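Local coordinates for serine acetyltransferase (Bacteroides vulgatus ATCC 8482, PDB 3F1X), which probably transfers an acetyl group to serine, as serine acetyltransferases of the left-handed beta-helix family do in amino-acid biosynthesis, at residues P55-N60 / E149-Y154; A49-F54 / G73-T78. All blocks are in the same frame, centred on the assembly; numbering follows the deposited sequence.

Overall arrangement
Both contacts lie in the helical part of the chain that precedes the left-handed beta-helix, each centred 18 Å from the chain's centre and on the same side of it. Their centres are 13 Å apart. Residues 49-54 run directly into 55-60: the end of helix 39-53 meets helix 68-93 in contact 2, and the following loop reaches helix 147-153 in contact 1. The two also touch directly: I151 CD1 packs 3.5 Å from F54 CD1, and F58 O approaches A51 CB at 3.4 Å. A second subunit packs against both contacts. Both are packing contacts of the helical domain, at its border with that subunit.

Contact 1 of 2, residues P55-N60 / E149-Y154; sequences PGYFGN and EIISCY
F58 and Y57 bring their rings up against I151 and S152, joining the loop after helix 39-53 to helix 147-153 in the helical domain that precedes the left-handed beta-helix. The two aromatic rings reach the helix at different points. The CE2 and CZ rim of F58 meets I151: CE2 lies 3.6 Å from I151 CG2, the side chains crossing at a slant, and the backbone O of I151 lies at the ring edge, near its plane. Y57 instead brings the CD2 side of its ring to the hydroxyl of S152, with OG close to the ring plane and 3.4 Å from CD2; its CB is a looser 4.3 Å from I151 CG2. In I151 this methyl branch stands opposite the backbone N, while CG1 takes the place beside N (chi1 -64°), which leaves CG2 as the branch that meets both aromatic residues. S152 OG hydrogen-bonds to G148 O one turn back in the same helix, a bond that fixes the hydroxyl where the tyrosine edge meets it. The backbones remain well apart, Y57 CA and S152 CA being 6.8 Å from each other, and side chains do most of the bridging. F27 of a second subunit packs on I151, and H30 of that subunit on Y57. The closest approach between the segments is F58 CZ to I151 O, at 3.3 Å.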
# COMPACT_ATOMS: atom_id res chain seq x y z
N PRO A 55 -8.62 5.43 24.44
CA PRO A 55 -7.58 4.40 24.44
C PRO A 55 -8.04 2.95 24.35
O PRO A 55 -8.93 2.52 25.08
CB PRO A 55 -6.80 4.68 25.73
CG PRO A 55 -7.84 5.26 26.63
CD PRO A 55 -8.63 6.17 25.71
N GLY A 56 -7.43 2.20 23.44
CA GLY A 56 -7.81 0.81 23.28
C GLY A 56 -8.94 0.57 22.30
O GLY A 56 -9.15 -0.57 21.87
N TYR A 57 -9.70 1.61 21.96
CA TYR A 57 -10.81 1.46 21.01
C TYR A 57 -10.33 1.72 19.60
O TYR A 57 -10.72 1.02 18.66
CB TYR A 57 -11.96 2.40 21.34
CG TYR A 57 -12.90 1.85 22.39
CD1 TYR A 57 -12.69 2.10 23.74
CD2 TYR A 57 -13.98 1.06 22.02
CE1 TYR A 57 -13.55 1.56 24.71
CE2 TYR A 57 -14.83 0.51 22.97
CZ TYR A 57 -14.62 0.77 24.31
OH TYR A 57 -15.47 0.22 25.25
N PHE A 58 -9.50 2.74 19.47
CA PHE A 58 -8.92 3.12 18.20
C PHE A 58 -7.42 2.98 18.41
O PHE A 58 -6.64 3.03 17.45
CB PHE A 58 -9.25 4.57 17.86
CG PHE A 58 -10.70 4.81 17.53
CD1 PHE A 58 -11.20 4.49 16.26
CD2 PHE A 58 -11.56 5.37 18.47
CE1 PHE A 58 -12.54 4.72 15.95
CE2 PHE A 58 -12.91 5.60 18.17
CZ PHE A 58 -13.40 5.28 16.90
N GLY A 59 -7.05 2.79 19.67
CA GLY A 59 -5.65 2.66 20.06
C GLY A 59 -4.98 1.31 19.99
O GLY A 59 -3.79 1.21 20.30
N ASN A 60 -5.71 0.26 19.60
CA ASN A 60 -5.13 -1.08 19.48
C ASN A 60 -6.14 -2.05 18.86
O ASN A 60 -7.34 -1.97 19.13
CB ASN A 60 -4.70 -1.60 20.86
CG ASN A 60 -3.76 -2.79 20.76
OD1 ASN A 60 -3.90 -3.64 19.88
ND2 ASN A 60 -2.80 -2.86 21.68
N GLU A 149 -20.02 0.28 21.68
CA GLU A 149 -20.62 0.24 20.35
C GLU A 149 -20.76 1.65 19.81
O GLU A 149 -20.59 1.89 18.61
CB GLU A 149 -22.01 -0.42 20.40
CG GLU A 149 -22.75 -0.38 19.06
CD GLU A 149 -24.12 -1.07 19.10
OE1 GLU A 149 -25.04 -0.57 19.77
OE2 GLU A 149 -24.26 -2.12 18.44
N ILE A 150 -21.08 2.59 20.69
CA ILE A 150 -21.25 3.98 20.30
C ILE A 150 -19.95 4.59 19.82
O ILE A 150 -19.89 5.15 18.73
CB ILE A 150 -21.81 4.80 21.47
CG1 ILE A 150 -23.25 4.33 21.76
CG2 ILE A 150 -21.77 6.28 21.14
CD1 ILE A 150 -23.90 4.99 22.94
N ILE A 151 -18.90 4.48 20.63
CA ILE A 151 -17.60 5.03 20.27
C ILE A 151 -17.04 4.37 19.02
O ILE A 151 -16.45 5.04 18.16
CB ILE A 151 -16.58 4.82 21.42
CG1 ILE A 151 -17.02 5.58 22.66
CG2 ILE A 151 -15.17 5.26 20.97
CD1 ILE A 151 -16.17 5.30 23.88
N SER A 152 -17.24 3.06 18.92
CA SER A 152 -16.72 2.27 17.81
C SER A 152 -17.31 2.46 16.42
O SER A 152 -16.58 2.38 15.44
CB SER A 152 -16.76 0.78 18.18
OG SER A 152 -15.81 0.50 19.20
N CYS A 153 -18.62 2.69 16.30
CA CYS A 153 -19.19 2.85 14.97
C CYS A 153 -20.25 3.92 14.76
O CYS A 153 -20.68 4.13 13.62
CB CYS A 153 -19.72 1.51 14.46
SG CYS A 153 -21.21 0.90 15.29
N TYR A 154 -20.69 4.59 15.82
CA TYR A 154 -21.70 5.64 15.65
C TYR A 154 -21.06 6.83 14.94
O TYR A 154 -20.05 7.37 15.40
CB TYR A 154 -22.25 6.07 17.00
CG TYR A 154 -23.39 5.21 17.49
CD1 TYR A 154 -23.38 3.84 17.29
CD2 TYR A 154 -24.46 5.78 18.17
CE1 TYR A 154 -24.42 3.04 17.76
CE2 TYR A 154 -25.50 4.98 18.65
CZ TYR A 154 -25.48 3.62 18.44
OH TYR A 154 -26.50 2.83 18.92

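Contact 2 of 2, residues A49-F54 / G73-T78; sequences ARAIIF and GVNVET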
# COMPACT_ATOMS: atom_id res chain seq x y z
N ALA A 49 -5.91 11.21 17.25
CA ALA A 49 -6.60 11.94 18.31
C ALA A 49 -7.66 11.03 18.93
O ALA A 49 -7.80 10.98 20.16
CB ALA A 49 -7.24 13.20 17.76
N ARG A 50 -8.39 10.30 18.09
CA ARG A 50 -9.43 9.36 18.54
C ARG A 50 -8.85 8.24 19.39
O ARG A 50 -9.44 7.84 20.39
CB ARG A 50 -10.13 8.67 17.37
CG ARG A 50 -10.85 9.54 16.36
CD ARG A 50 -11.69 8.63 15.45
NE ARG A 50 -12.02 9.25 14.17
CZ ARG A 50 -12.78 10.32 14.02
NH1 ARG A 50 -13.02 10.79 12.80
NH2 ARG A 50 -13.31 10.92 15.07
N ALA A 51 -7.71 7.72 18.95
CA ALA A 51 -7.04 6.62 19.62
C ALA A 51 -6.47 7.03 20.96
O ALA A 51 -6.27 6.20 21.84
CB ALA A 51 -5.94 6.06 18.74
N ILE A 52 -6.19 8.32 21.10
CA ILE A 52 -5.65 8.84 22.35
C ILE A 52 -6.80 9.21 23.29
O ILE A 52 -6.70 9.02 24.50
CB ILE A 52 -4.79 10.10 22.09
CG1 ILE A 52 -3.55 9.72 21.29
CG2 ILE A 52 -4.41 10.74 23.41
CD1 ILE A 52 -2.81 10.90 20.69
N ILE A 53 -7.87 9.75 22.73
CA ILE A 53 -9.03 10.13 23.53
C ILE A 53 -9.77 8.89 24.04
O ILE A 53 -10.23 8.85 25.18
CB ILE A 53 -10.00 11.01 22.71
CG1 ILE A 53 -9.34 12.36 22.44
CG2 ILE A 53 -11.35 11.14 23.44
CD1 ILE A 53 -10.01 13.19 21.34
N PHE A 54 -9.89 7.88 23.19
CA PHE A 54 -10.56 6.63 23.57
C PHE A 54 -9.53 5.51 23.47
O PHE A 54 -9.56 4.71 22.53
CB PHE A 54 -11.71 6.34 22.60
CG PHE A 54 -12.73 7.44 22.54
CD1 PHE A 54 -13.57 7.69 23.62
CD2 PHE A 54 -12.86 8.21 21.39
CE1 PHE A 54 -14.53 8.71 23.56
CE2 PHE A 54 -13.82 9.24 21.31
CZ PHE A 54 -14.65 9.48 22.40
N GLY A 73 1.69 6.94 24.55
CA GLY A 73 2.97 7.61 24.40
C GLY A 73 3.41 7.71 22.96
O GLY A 73 3.82 8.78 22.49
N VAL A 74 3.33 6.59 22.24
CA VAL A 74 3.72 6.56 20.84
C VAL A 74 2.76 7.40 20.00
O VAL A 74 3.18 8.17 19.14
CB VAL A 74 3.74 5.12 20.29
CG1 VAL A 74 4.07 5.13 18.79
CG2 VAL A 74 4.78 4.29 21.05
N ASN A 75 1.46 7.26 20.27
CA ASN A 75 0.45 8.00 19.53
C ASN A 75 0.56 9.51 19.71
O ASN A 75 0.39 10.27 18.76
CB ASN A 75 -0.94 7.49 19.91
CG ASN A 75 -1.21 6.09 19.37
OD1 ASN A 75 -2.19 5.44 19.73
ND2 ASN A 75 -0.33 5.63 18.50
N VAL A 76 0.85 9.95 20.93
CA VAL A 76 0.99 11.38 21.18
C VAL A 76 2.17 11.94 20.37
O VAL A 76 2.09 13.03 19.82
CB VAL A 76 1.21 11.68 22.68
CG1 VAL A 76 1.77 13.08 22.85
CG2 VAL A 76 -0.12 11.56 23.44
N GLU A 77 3.26 11.18 20.30
CA GLU A 77 4.44 11.61 19.55
C GLU A 77 4.17 11.68 18.05
O GLU A 77 4.57 12.64 17.38
CB GLU A 77 5.62 10.66 19.80
CG GLU A 77 6.82 10.91 18.89
CD GLU A 77 7.92 9.86 19.05
OE1 GLU A 77 7.59 8.65 19.05
OE2 GLU A 77 9.10 10.23 19.16
N THR A 78 3.50 10.67 17.52
CA THR A 78 3.20 10.66 16.09
C THR A 78 2.29 11.84 15.77
O THR A 78 2.49 12.56 14.79
CB THR A 78 2.47 9.36 15.68
OG1 THR A 78 3.20 8.22 16.15
CG2 THR A 78 2.34 9.30 14.15
O HOH W 1 -3.63 5.55 22.44
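I52 and N75 carry most of this packing between two helices of the helical domain, the C-terminal turn of helix 39-53 and an early part of helix 68-93. The segments run roughly antiparallel, their axes 9.5 Å apart at closest approach with 147° between directions. I52 loses the most surface. Its CG1 lies 3.7 Å from N75 CB, and the two side chains slide past one another in opposite directions. With chi2 at 166° the I52 chain is extended, which lays CD1 along the N75-V76 backbone: this methyl comes 3.8 Å from V76 N and 3.9 Å from V76 CG2. The aliphatic base of N75 is therefore what I52 packs on, while at the amide end OD1 lies 3.9 Å from A51 CB, in van der Waals contact, and accepts a bond from a water. L17 of a second subunit packs on I52 and V14 of that subunit on V76, so the interface between chains adjoins this helix pair. That single water supplies the polar link across the contact. It donates one hydrogen bond to the backbone O of A51 at 2.8 Å and another to N75 OD1 at 3.1 Å.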